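Isocitrate dehydrogenase [NAD] subunit 1, mitochondrial (Saccharomyces cerevisiae, PDB 3BLX) catalyses, as part of a mitochondrial octamer with subunit 2, the NAD-dependent oxidation of isocitrate to 2-oxoglutarate and CO2 and also binds RNA. Local coordinates at residues Gly29-Asp34 and Asn284-Thr289; Lys78-Thr83 and Ser273-Leu278; Thr88-Leu93 and Gly134-Leu139; Ala108-Leu113 and Ile123-Ile128. One frame throughout, in Å; residues are numbered along the deposited sequence.

Contact 1 (Gly29-Asp34 and Asn284-Thr289)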
loop_
_atom_site.group_PDB
_atom_site.type_symbol
_atom_site.label_atom_id
_atom_site.label_comp_id
_atom_site.label_asym_id
_atom_site.label_seq_id
_atom_site.Cartn_x
_atom_site.Cartn_y
_atom_site.Cartn_z
ATOM N N GLY E 29 6.628 -39.277 -6.177
ATOM C CA GLY E 29 5.770 -38.142 -6.459
ATOM C C GLY E 29 5.462 -38.039 -7.946
ATOM O O GLY E 29 4.336 -37.783 -8.340
ATOM N N LYS E 30 6.469 -38.254 -8.776
ATOM C CA LYS E 30 6.271 -38.288 -10.212
ATOM C C LYS E 30 5.374 -39.446 -10.681
ATOM O O LYS E 30 4.574 -39.272 -11.586
ATOM C CB LYS E 30 7.611 -38.267 -10.946
ATOM C CG LYS E 30 7.483 -38.125 -12.423
ATOM C CD LYS E 30 8.738 -37.573 -13.054
ATOM C CE LYS E 30 8.889 -38.088 -14.491
ATOM N NZ LYS E 30 7.597 -38.099 -15.241
ATOM N N GLU E 31 5.485 -40.618 -10.059
ATOM C CA GLU E 31 4.614 -41.747 -10.399
ATOM C C GLU E 31 3.166 -41.375 -10.111
ATOM O O GLU E 31 2.316 -41.511 -10.975
ATOM C CB GLU E 31 4.976 -43.022 -9.620
ATOM C CG GLU E 31 6.334 -43.662 -9.924
ATOM C CD GLU E 31 6.687 -44.804 -8.957
ATOM O OE1 GLU E 31 7.897 -45.070 -8.765
ATOM O OE2 GLU E 31 5.760 -45.429 -8.382
ATOM N N ILE E 32 2.872 -40.904 -8.898
ATOM C CA ILE E 32 1.477 -40.611 -8.561
ATOM C C ILE E 32 0.958 -39.362 -9.289
ATOM O O ILE E 32 -0.214 -39.247 -9.612
ATOM C CB ILE E 32 1.253 -40.490 -7.054
ATOM C CG1 ILE E 32 1.949 -39.246 -6.514
ATOM C CG2 ILE E 32 1.726 -41.729 -6.334
ATOM C CD1 ILE E 32 1.948 -39.163 -5.017
ATOM N N THR E 33 1.844 -38.421 -9.544
ATOM C CA THR E 33 1.495 -37.257 -10.326
ATOM C C THR E 33 1.115 -37.652 -11.756
ATOM O O THR E 33 0.161 -37.104 -12.341
ATOM C CB THR E 33 2.669 -36.301 -10.385
ATOM O OG1 THR E 33 2.471 -35.286 -9.406
ATOM C CG2 THR E 33 2.789 -35.676 -11.767
ATOM N N ASP E 34 1.859 -38.605 -12.319
ATOM C CA ASP E 34 1.590 -39.075 -13.677
ATOM C C ASP E 34 0.268 -39.838 -13.783
ATOM O O ASP E 34 -0.445 -39.742 -14.781
ATOM C CB ASP E 34 2.753 -39.894 -14.221
ATOM C CG ASP E 34 3.981 -39.031 -14.539
ATOM O OD1 ASP E 34 3.858 -37.781 -14.558
ATOM O OD2 ASP E 34 5.072 -39.597 -14.770
ATOM N N ASN E 284 6.959 -48.369 -9.530
ATOM C CA ASN E 284 5.560 -48.531 -9.900
ATOM C C ASN E 284 4.685 -49.296 -8.922
ATOM O O ASN E 284 3.835 -50.072 -9.349
ATOM C CB ASN E 284 5.459 -49.177 -11.274
ATOM C CG ASN E 284 4.181 -48.803 -11.993
ATOM O OD1 ASN E 284 3.547 -49.636 -12.656
ATOM N ND2 ASN E 284 3.790 -47.533 -11.866
ATOM N N VAL E 285 4.864 -49.069 -7.621
ATOM C CA VAL E 285 4.071 -49.799 -6.632
ATOM C C VAL E 285 3.209 -48.909 -5.734
ATOM O O VAL E 285 2.320 -49.409 -5.027
ATOM C CB VAL E 285 4.960 -50.709 -5.736
ATOM C CG1 VAL E 285 5.628 -51.771 -6.557
ATOM C CG2 VAL E 285 5.998 -49.896 -5.006
ATOM N N ALA E 286 3.491 -47.603 -5.752
ATOM C CA ALA E 286 2.881 -46.634 -4.827
ATOM C C ALA E 286 1.371 -46.403 -5.058
ATOM O O ALA E 286 0.904 -46.484 -6.180
ATOM C CB ALA E 286 3.627 -45.334 -4.902
ATOM N N ASN E 287 0.615 -46.146 -3.995
ATOM C CA ASN E 287 -0.808 -45.867 -4.134
ATOM C C ASN E 287 -1.049 -44.426 -4.554
ATOM O O ASN E 287 -0.649 -43.510 -3.836
ATOM C CB ASN E 287 -1.536 -46.146 -2.817
ATOM C CG ASN E 287 -3.032 -46.307 -3.008
ATOM O OD1 ASN E 287 -3.556 -46.070 -4.103
ATOM N ND2 ASN E 287 -3.732 -46.713 -1.945
ATOM N N PRO E 288 -1.708 -44.208 -5.721
ATOM C CA PRO E 288 -1.948 -42.859 -6.254
ATOM C C PRO E 288 -3.240 -42.252 -5.730
ATOM O O PRO E 288 -3.506 -41.110 -6.056
ATOM C CB PRO E 288 -2.090 -43.084 -7.758
ATOM C CG PRO E 288 -2.169 -44.558 -7.946
ATOM C CD PRO E 288 -2.282 -45.221 -6.611
ATOM N N THR E 289 -4.015 -43.001 -4.947
ATOM C CA THR E 289 -5.321 -42.556 -4.454
ATOM C C THR E 289 -5.342 -41.149 -3.808
ATOM O O THR E 289 -6.204 -40.333 -4.120
ATOM C CB THR E 289 -5.927 -43.606 -3.471
ATOM O OG1 THR E 289 -6.079 -44.845 -4.150
ATOM C CG2 THR E 289 -7.264 -43.181 -2.966
#
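Ile32 places CG1 between its backbone N and carbonyl carbon (chi1 68°), which swings the CG2 branch out from the helix toward Pro288; Glu31, its neighbour, sets CG anti to the carbonyl carbon (chi1 -66°) and then runs out extended toward Asn284. The apolar part of the contact is gathered round the Ile32 methyl. Its CG2 lies 3.8 Å from Pro288 CA and 3.9 Å from the carbonyl oxygen Asn287 O, while Ala286 approaches the same methyl, its CB 4.3 Å from Ile32 CG2. At the other end the Glu31 carboxylate comes alongside the start of the loop, with Glu31 OE2 3.4 Å from the backbone Asn284 N. The same oxygen also lies close to the Ala286 methyl, so one small side chain lies against both the acidic and the aliphatic neighbour.

The loop is shaped from within at Asn287, whose OD1 takes two bonds from Thr289, both from the same face of the amide plane. Thr289 N donates to Asn287 OD1 at 3.2 Å and Thr289 OG1 to the same Asn287 OD1 at 2.8 Å, an Asx turn across Pro288 that caps the start of helix 289-302. Asp328 accepts from the amide nitrogen of Asn287, which fixes which way round the amide lies. On the helix, Lys30 and Asp34 pair one turn apart in a salt bridge. Helix 27-42 connects parallel strands 17-25 and 47-51 in a beta-alpha-beta crossover, and the contact lays it against the capped loop before helix 289-302, in the alpha/beta fold of isocitrate and isopropylmalate dehydrogenases.

Contact 2 (Lys78-Thr83 and Ser273-Leu278)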
loop_
_atom_site.group_PDB
_atom_site.type_symbol
_atom_site.label_atom_id
_atom_site.label_comp_id
_atom_site.label_asym_id
_atom_site.label_seq_id
_atom_site.Cartn_x
_atom_site.Cartn_y
_atom_site.Cartn_z
ATOM N N LYS E 78 0.543 -30.594 -6.101
ATOM C CA LYS E 78 1.878 -30.848 -5.636
ATOM C C LYS E 78 2.042 -32.300 -5.193
ATOM O O LYS E 78 1.216 -32.815 -4.461
ATOM C CB LYS E 78 2.192 -29.861 -4.510
ATOM C CG LYS E 78 3.312 -30.234 -3.593
ATOM C CD LYS E 78 3.777 -29.013 -2.836
ATOM C CE LYS E 78 4.228 -29.355 -1.401
ATOM N NZ LYS E 78 5.073 -30.587 -1.324
ATOM N N GLY E 79 3.114 -32.949 -5.655
ATOM C CA GLY E 79 3.462 -34.300 -5.224
ATOM C C GLY E 79 4.289 -34.340 -3.942
ATOM O O GLY E 79 4.211 -33.432 -3.111
ATOM N N LEU E 80 5.087 -35.384 -3.764
ATOM C CA LEU E 80 5.856 -35.513 -2.531
ATOM C C LEU E 80 7.350 -35.571 -2.762
ATOM O O LEU E 80 7.793 -36.034 -3.800
ATOM C CB LEU E 80 5.478 -36.788 -1.786
ATOM C CG LEU E 80 4.102 -36.906 -1.166
ATOM C CD1 LEU E 80 3.596 -35.516 -0.783
ATOM C CD2 LEU E 80 3.180 -37.616 -2.143
ATOM N N TRP E 81 8.104 -35.084 -1.783
ATOM C CA TRP E 81 9.458 -35.557 -1.527
ATOM C C TRP E 81 9.429 -36.383 -0.257
ATOM O O TRP E 81 8.852 -35.971 0.758
ATOM C CB TRP E 81 10.426 -34.414 -1.339
ATOM C CG TRP E 81 10.793 -33.802 -2.601
ATOM C CD1 TRP E 81 11.879 -34.092 -3.370
ATOM C CD2 TRP E 81 10.062 -32.795 -3.285
ATOM N NE1 TRP E 81 11.874 -33.315 -4.499
ATOM C CE2 TRP E 81 10.765 -32.510 -4.472
ATOM C CE3 TRP E 81 8.877 -32.100 -3.008
ATOM C CZ2 TRP E 81 10.331 -31.556 -5.380
ATOM C CZ3 TRP E 81 8.445 -31.156 -3.904
ATOM C CH2 TRP E 81 9.170 -30.890 -5.083
ATOM N N HIS E 82 10.046 -37.555 -0.303
ATOM C CA HIS E 82 10.066 -38.398 0.874
ATOM C C HIS E 82 11.347 -38.221 1.698
ATOM O O HIS E 82 11.834 -39.159 2.331
ATOM C CB HIS E 82 9.764 -39.842 0.499
ATOM C CG HIS E 82 8.437 -40.007 -0.173
ATOM N ND1 HIS E 82 8.200 -39.573 -1.458
ATOM C CD2 HIS E 82 7.270 -40.541 0.265
ATOM C CE1 HIS E 82 6.950 -39.842 -1.794
ATOM N NE2 HIS E 82 6.362 -40.429 -0.765
ATOM N N THR E 83 11.873 -36.996 1.673
ATOM C CA THR E 83 12.830 -36.520 2.669
ATOM C C THR E 83 12.047 -36.193 3.944
ATOM O O THR E 83 10.851 -35.938 3.886
ATOM C CB THR E 83 13.617 -35.259 2.173
ATOM O OG1 THR E 83 12.742 -34.121 2.069
ATOM C CG2 THR E 83 14.269 -35.524 0.813
ATOM N N SER E 273 -1.182 -36.445 4.186
ATOM C CA SER E 273 -0.294 -37.032 5.177
ATOM C C SER E 273 1.158 -36.962 4.769
ATOM O O SER E 273 2.036 -37.385 5.514
ATOM C CB SER E 273 -0.686 -38.477 5.478
ATOM O OG SER E 273 -1.502 -38.523 6.630
ATOM N N ARG E 274 1.414 -36.426 3.583
ATOM C CA ARG E 274 2.770 -36.351 3.061
ATOM C C ARG E 274 3.390 -37.741 2.866
ATOM O O ARG E 274 4.608 -37.881 2.857
ATOM C CB ARG E 274 3.636 -35.476 3.970
ATOM C CG ARG E 274 3.608 -33.995 3.614
ATOM C CD ARG E 274 2.330 -33.285 4.038
ATOM N NE ARG E 274 2.328 -31.881 3.610
ATOM C CZ ARG E 274 2.844 -30.873 4.315
ATOM N NH1 ARG E 274 3.404 -31.113 5.497
ATOM N NH2 ARG E 274 2.800 -29.624 3.841
ATOM N N HIS E 275 2.534 -38.754 2.702
ATOM C CA HIS E 275 2.949 -40.148 2.486
ATOM C C HIS E 275 3.989 -40.599 3.506
ATOM O O HIS E 275 4.918 -41.352 3.200
ATOM C CB HIS E 275 3.471 -40.351 1.063
ATOM C CG HIS E 275 2.394 -40.581 0.044
ATOM N ND1 HIS E 275 2.392 -41.671 -0.806
ATOM C CD2 HIS E 275 1.290 -39.859 -0.269
ATOM C CE1 HIS E 275 1.332 -41.609 -1.596
ATOM N NE2 HIS E 275 0.649 -40.519 -1.295
ATOM N N VAL E 276 3.812 -40.086 4.712
ATOM C CA VAL E 276 4.642 -40.414 5.854
ATOM C C VAL E 276 5.113 -41.876 5.808
ATOM O O VAL E 276 6.252 -42.161 5.403
ATOM C CB VAL E 276 3.881 -40.094 7.180
ATOM C CG1 VAL E 276 4.196 -38.654 7.683
ATOM C CG2 VAL E 276 2.367 -40.307 6.994
ATOM N N GLY E 277 4.232 -42.796 6.201
ATOM C CA GLY E 277 4.572 -44.209 6.239
ATOM C C GLY E 277 4.351 -44.920 4.913
ATOM O O GLY E 277 4.222 -46.157 4.875
ATOM N N LEU E 278 4.285 -44.135 3.832
ATOM C CA LEU E 278 4.284 -44.680 2.475
ATOM C C LEU E 278 5.709 -44.965 2.039
ATOM O O LEU E 278 6.270 -44.269 1.180
ATOM C CB LEU E 278 3.563 -43.768 1.478
ATOM C CG LEU E 278 2.213 -44.319 0.999
ATOM C CD1 LEU E 278 2.340 -44.992 -0.370
ATOM C CD2 LEU E 278 1.562 -45.280 2.031
#
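Where strand 75-80 runs out at its C-terminal end, Leu80 and His82 meet the tight loop of Arg274 and His275, on the border of the probable substrate pocket. Leu80 forks over this loop. Its CD1 rests 4.0 Å from Arg274 CA; its CD2 sits over one face of the His275 imidazole in a CH-pi contact, 3.8 Å from the ring centroid and offset toward the rim. His275 sets CG anti to its carbonyl carbon (chi1 -83°), which turns the ring to Leu80. With an alanine in place of His275, the flat surface under Leu80 CD2 is gone and that leucine branch would probably be left free to shift. His82 brings NE2 to 3.4 Å from His275 CB; the two rings stand nearly perpendicular, at 85°, and meet obliquely. Asp26 accepts from His82 ND1 and fixes that ring's rotation.

Strand 75-80 pairs in parallel with 267-269 in the central sheet, so the loop that follows the latter turns back across the strand end, and the bond from Leu278 N to His275 O (2.9 Å) closes one of its turns. Arg274 points its guanidinium the other way, paired with Glu270 and about 4 Å, side chain to side chain, from Arg129, a substrate ligand by similarity.

Contact 3 (Thr88-Leu93 and Gly134-Leu139)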
loop_
_atom_site.group_PDB
_atom_site.type_symbol
_atom_site.label_atom_id
_atom_site.label_comp_id
_atom_site.label_asym_id
_atom_site.label_seq_id
_atom_site.Cartn_x
_atom_site.Cartn_y
_atom_site.Cartn_z
ATOM N N THR E 88 7.214 -33.156 7.170
ATOM C CA THR E 88 6.903 -32.452 8.413
ATOM C C THR E 88 6.401 -31.012 8.197
ATOM O O THR E 88 5.864 -30.390 9.120
ATOM C CB THR E 88 8.106 -32.468 9.396
ATOM O OG1 THR E 88 9.273 -31.967 8.738
ATOM C CG2 THR E 88 8.388 -33.881 9.869
ATOM N N GLY E 89 6.568 -30.498 6.978
ATOM C CA GLY E 89 6.116 -29.160 6.633
ATOM C C GLY E 89 7.232 -28.134 6.580
ATOM O O GLY E 89 6.982 -26.939 6.486
ATOM N N HIS E 90 8.469 -28.598 6.654
ATOM C CA HIS E 90 9.611 -27.715 6.540
ATOM C C HIS E 90 10.286 -27.918 5.183
ATOM O O HIS E 90 9.700 -28.501 4.263
ATOM C CB HIS E 90 10.581 -27.938 7.692
ATOM C CG HIS E 90 9.978 -27.707 9.055
ATOM N ND1 HIS E 90 9.471 -28.733 9.832
ATOM C CD2 HIS E 90 9.824 -26.574 9.787
ATOM C CE1 HIS E 90 9.023 -28.243 10.977
ATOM N NE2 HIS E 90 9.230 -26.937 10.978
ATOM N N GLY E 91 11.511 -27.438 5.030
ATOM C CA GLY E 91 12.144 -27.539 3.723
ATOM C C GLY E 91 11.683 -26.424 2.801
ATOM O O GLY E 91 10.535 -25.994 2.865
ATOM N N SER E 92 12.580 -25.981 1.923
ATOM C CA SER E 92 12.450 -24.703 1.240
ATOM C C SER E 92 11.091 -24.414 0.614
ATOM O O SER E 92 10.599 -23.285 0.700
ATOM C CB SER E 92 13.568 -24.544 0.212
ATOM O OG SER E 92 14.770 -24.126 0.835
ATOM N N LEU E 93 10.491 -25.430 0.004
ATOM C CA LEU E 93 9.242 -25.248 -0.714
ATOM C C LEU E 93 8.122 -24.867 0.222
ATOM O O LEU E 93 7.418 -23.877 -0.013
ATOM C CB LEU E 93 8.853 -26.519 -1.475
ATOM C CG LEU E 93 8.226 -26.345 -2.859
ATOM C CD1 LEU E 93 7.095 -27.329 -3.015
ATOM C CD2 LEU E 93 7.746 -24.896 -3.142
ATOM N N GLY E 134 3.468 -20.843 15.518
ATOM C CA GLY E 134 3.881 -21.919 16.393
ATOM C C GLY E 134 5.166 -22.564 15.914
ATOM O O GLY E 134 6.211 -21.913 15.819
ATOM N N GLU E 135 5.064 -23.849 15.605
ATOM C CA GLU E 135 6.180 -24.640 15.098
ATOM C C GLU E 135 6.869 -23.986 13.893
ATOM O O GLU E 135 8.085 -24.054 13.748
ATOM C CB GLU E 135 5.692 -26.052 14.736
ATOM C CG GLU E 135 6.797 -27.020 14.347
ATOM C CD GLU E 135 6.368 -28.485 14.390
ATOM O OE1 GLU E 135 5.552 -28.862 15.265
ATOM O OE2 GLU E 135 6.879 -29.264 13.551
ATOM N N PHE E 136 6.092 -23.317 13.048
ATOM C CA PHE E 136 6.590 -22.811 11.778
ATOM C C PHE E 136 7.141 -21.382 11.766
ATOM O O PHE E 136 7.506 -20.885 10.697
ATOM C CB PHE E 136 5.513 -22.932 10.715
ATOM C CG PHE E 136 5.012 -24.320 10.545
ATOM C CD1 PHE E 136 3.679 -24.611 10.751
ATOM C CD2 PHE E 136 5.884 -25.352 10.191
ATOM C CE1 PHE E 136 3.225 -25.920 10.596
ATOM C CE2 PHE E 136 5.433 -26.649 10.047
ATOM C CZ PHE E 136 4.111 -26.938 10.238
ATOM N N SER E 137 7.218 -20.729 12.928
ATOM C CA SER E 137 7.758 -19.366 13.008
ATOM C C SER E 137 8.590 -19.115 14.276
ATOM O O SER E 137 8.797 -17.977 14.702
ATOM C CB SER E 137 6.633 -18.321 12.911
ATOM O OG SER E 137 5.896 -18.212 14.128
ATOM N N GLY E 138 9.082 -20.167 14.893
ATOM C CA GLY E 138 9.845 -19.932 16.106
ATOM C C GLY E 138 11.159 -19.154 15.998
ATOM O O GLY E 138 11.419 -18.386 15.070
ATOM N N LEU E 139 11.982 -19.350 17.013
ATOM C CA LEU E 139 13.391 -19.054 16.958
ATOM C C LEU E 139 13.959 -20.095 17.901
ATOM O O LEU E 139 13.341 -20.403 18.922
ATOM C CB LEU E 139 13.688 -17.658 17.488
ATOM C CG LEU E 139 15.189 -17.433 17.640
ATOM C CD1 LEU E 139 15.768 -16.889 16.355
ATOM C CD2 LEU E 139 15.479 -16.491 18.781
#
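This is a buried contact between two aromatic side chains and a carboxylate, His90 against Phe136 and Glu135, made where the turn between helices 84-88 and 92-99 faces the loop leading into the small antiparallel ribbon of strands 140-142 and 147-155, the clasp region of this family. Phe136 CE2 lies over one face of the His90 imidazole, offset toward its rim, and the nearest atoms of the two rings are His90 NE2 and Phe136 CD2, 3.8 Å apart. The planes are inclined at 54°, so the rings meet obliquely. Phe136 gets there by setting CG anti to its own carbonyl carbon (chi1 -57°), which turns the ring back toward the helix end. Phe136 CE2 also lies 3.9 Å from Thr88 O, which sits at the edge of the phenyl ring, and 3.9 Å from Gly89 O.

Glu135 approaches the imidazole at its edge. Its OE2 lies 3.5 Å from His90 CE1, with ring and carboxylate planes nearly coplanar. Gly89 gives way under Phe136: its positive phi follows the helix, and a side chain there would meet both the phenyl ring and the preceding carbonyl oxygen.

Phe136 also makes a cation-pi contact with Arg98, a substrate ligand by similarity, which in turn bonds to Gly89 O. With long, weak ion pairs to Lys189 and Arg194 of the neighbouring subunit 2 and the imidazole at its edge, the Glu135 carboxylate would probably exert a modest pull on any positive charge on His90, while Phe136 joins this polar cluster to the probable substrate arginine.

Contact 4 (Ala108-Leu113 and Ile123-Ile128)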
loop_
_atom_site.group_PDB
_atom_site.type_symbol
_atom_site.label_atom_id
_atom_site.label_comp_id
_atom_site.label_asym_id
_atom_site.label_seq_id
_atom_site.Cartn_x
_atom_site.Cartn_y
_atom_site.Cartn_z
ATOM N N ALA E 108 -6.727 -31.883 5.919
ATOM C CA ALA E 108 -6.605 -33.290 5.577
ATOM C C ALA E 108 -7.946 -34.016 5.766
ATOM O O ALA E 108 -8.635 -33.873 6.783
ATOM C CB ALA E 108 -5.523 -33.942 6.376
ATOM N N LEU E 109 -8.348 -34.782 4.765
ATOM C CA LEU E 109 -9.627 -35.480 4.870
ATOM C C LEU E 109 -9.409 -36.958 5.154
ATOM O O LEU E 109 -8.730 -37.658 4.393
ATOM C CB LEU E 109 -10.447 -35.305 3.602
ATOM C CG LEU E 109 -10.627 -33.868 3.137
ATOM C CD1 LEU E 109 -11.500 -33.805 1.878
ATOM C CD2 LEU E 109 -11.256 -33.103 4.274
ATOM N N PHE E 110 -9.966 -37.433 6.258
ATOM C CA PHE E 110 -9.858 -38.843 6.605
ATOM C C PHE E 110 -11.205 -39.578 6.500
ATOM O O PHE E 110 -11.912 -39.744 7.496
ATOM C CB PHE E 110 -9.266 -38.984 8.002
ATOM C CG PHE E 110 -7.955 -38.324 8.146
ATOM C CD1 PHE E 110 -7.868 -37.069 8.733
ATOM C CD2 PHE E 110 -6.801 -38.940 7.679
ATOM C CE1 PHE E 110 -6.647 -36.437 8.883
ATOM C CE2 PHE E 110 -5.581 -38.316 7.807
ATOM C CZ PHE E 110 -5.498 -37.051 8.417
ATOM N N LYS E 111 -11.568 -39.986 5.287
ATOM C CA LYS E 111 -12.760 -40.799 5.097
ATOM C C LYS E 111 -12.381 -42.244 4.813
ATOM O O LYS E 111 -11.564 -42.515 3.919
ATOM C CB LYS E 111 -13.633 -40.268 3.959
ATOM C CG LYS E 111 -15.105 -40.602 4.154
ATOM C CD LYS E 111 -15.978 -39.929 3.129
ATOM C CE LYS E 111 -17.422 -40.379 3.272
ATOM N NZ LYS E 111 -18.272 -39.837 2.163
ATOM N N SER E 112 -12.982 -43.162 5.572
ATOM C CA SER E 112 -12.846 -44.609 5.325
ATOM C C SER E 112 -13.323 -45.028 3.913
ATOM O O SER E 112 -14.312 -44.504 3.387
ATOM C CB SER E 112 -13.597 -45.407 6.396
ATOM O OG SER E 112 -12.800 -45.639 7.554
ATOM N N LEU E 113 -12.617 -45.971 3.298
ATOM C CA LEU E 113 -12.963 -46.403 1.945
ATOM C C LEU E 113 -13.632 -47.774 1.919
ATOM O O LEU E 113 -13.262 -48.666 2.693
ATOM C CB LEU E 113 -11.722 -46.415 1.070
ATOM C CG LEU E 113 -11.212 -45.033 0.690
ATOM C CD1 LEU E 113 -9.722 -44.943 0.987
ATOM C CD2 LEU E 113 -11.520 -44.736 -0.776
ATOM N N ILE E 123 -15.066 -44.183 9.183
ATOM C CA ILE E 123 -14.500 -42.998 9.790
ATOM C C ILE E 123 -14.719 -41.819 8.858
ATOM O O ILE E 123 -14.668 -41.960 7.619
ATOM C CB ILE E 123 -13.015 -43.198 10.099
ATOM C CG1 ILE E 123 -12.879 -44.105 11.325
ATOM C CG2 ILE E 123 -12.322 -41.871 10.364
ATOM C CD1 ILE E 123 -11.503 -44.622 11.531
ATOM N N ASP E 124 -15.007 -40.663 9.447
ATOM C CA ASP E 124 -15.145 -39.442 8.659
ATOM C C ASP E 124 -14.741 -38.183 9.420
ATOM O O ASP E 124 -15.595 -37.389 9.849
ATOM C CB ASP E 124 -16.563 -39.292 8.103
ATOM C CG ASP E 124 -16.639 -38.221 7.024
ATOM O OD1 ASP E 124 -15.589 -37.584 6.747
ATOM O OD2 ASP E 124 -17.735 -38.024 6.451
ATOM N N LEU E 125 -13.438 -37.987 9.572
ATOM C CA LEU E 125 -12.993 -36.759 10.206
ATOM C C LEU E 125 -12.117 -35.898 9.312
ATOM O O LEU E 125 -11.496 -36.384 8.367
ATOM C CB LEU E 125 -12.361 -37.018 11.570
ATOM C CG LEU E 125 -11.266 -38.053 11.698
ATOM C CD1 LEU E 125 -9.926 -37.398 11.488
ATOM C CD2 LEU E 125 -11.363 -38.576 13.105
ATOM N N ILE E 126 -12.123 -34.608 9.621
ATOM C CA ILE E 126 -11.375 -33.594 8.910
ATOM C C ILE E 126 -10.494 -32.878 9.916
ATOM O O ILE E 126 -10.979 -32.450 10.954
ATOM C CB ILE E 126 -12.336 -32.600 8.313
ATOM C CG1 ILE E 126 -13.211 -33.320 7.307
ATOM C CG2 ILE E 126 -11.595 -31.410 7.669
ATOM C CD1 ILE E 126 -14.227 -32.413 6.680
ATOM N N VAL E 127 -9.202 -32.786 9.618
ATOM C CA VAL E 127 -8.266 -32.109 10.490
ATOM C C VAL E 127 -7.789 -30.848 9.791
ATOM O O VAL E 127 -7.256 -30.895 8.680
ATOM C CB VAL E 127 -7.063 -33.013 10.866
ATOM C CG1 VAL E 127 -5.987 -32.205 11.594
ATOM C CG2 VAL E 127 -7.526 -34.191 11.721
ATOM N N ILE E 128 -8.026 -29.707 10.422
ATOM C CA ILE E 128 -7.596 -28.417 9.866
ATOM C C ILE E 128 -6.514 -27.885 10.784
ATOM O O ILE E 128 -6.750 -27.705 11.974
ATOM C CB ILE E 128 -8.771 -27.413 9.780
ATOM C CG1 ILE E 128 -9.787 -27.853 8.735
ATOM C CG2 ILE E 128 -8.277 -26.027 9.470
ATOM C CD1 ILE E 128 -11.059 -27.090 8.742
#
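Phe110 and Leu125 pack closely together on the buried face of an antiparallel strand pair, while Lys111 and Asp124 on the opposite face only lean toward each other at the solvent edge. Both strands belong to the central mixed sheet, where 105-111 also pairs with 258-262 and 124-130 with 232-235. The pairing runs from Ala108 opposite Val127 to a last rung at Ser112 and Ile123. Phe110 N donates to Leu125 O at 2.8 Å, almost along the C=O axis, whereas the return bond, Leu125 N to Phe110 O, comes from 36° above the carbonyl plane. Past the strand end, Ser112 grips Ile123 twice: its N donates to Ile123 O, and its OG accepts from Ile123 N at 3.1 Å.

On the tight side Phe110 CD1 touches Leu125 CD1 at 3.5 Å. Leu125 CG occupies the crowded position between N and carbonyl carbon (chi1 51°), which bends that methyl across the strands. Phe110 CE1 then meets Val127 CG2 at 3.7 Å, with Val257 also against the ring. If an alanine replaced Phe110, the Leu125 and Val127 methyls would probably lose the ring they rest on, and a gap would open.

The other face starts apolar, Leu109 CD2 lying side by side with Ile126 CG1 at 3.6 Å. It ends loosely: Lys111 runs out extended, with NZ 4.7 Å from Asp124 OD2, whose sister oxygen OD1 forms a salt bridge with Arg175. Chemically, backbone bonds set the register, apolar side chains fill the buried face, and an attraction between Lys111 and Asp124 probably adds little.

From the N terminus, helix 27-42 comes first, and contact 1 closes the widest loop by bringing it against residues 284-289, just ahead of helix 289-302. Inside that loop contact 2 joins the end of strand 75-80 to residues 273-278; the two touch where Ile32 CD1 meets Leu80 CD2 at 3.5 Å. Contact 3 nests within contact 2, tying the turn before helix 92-99 to the approach to the clasp ribbon, and Arg274 NH1 packs on Gly89 CA. Innermost, contact 4 pairs strands 105-111 and 124-130, about 24 Å from contact 3 centre to centre. None of the four loops cross: each is wholly enclosed by the one before it.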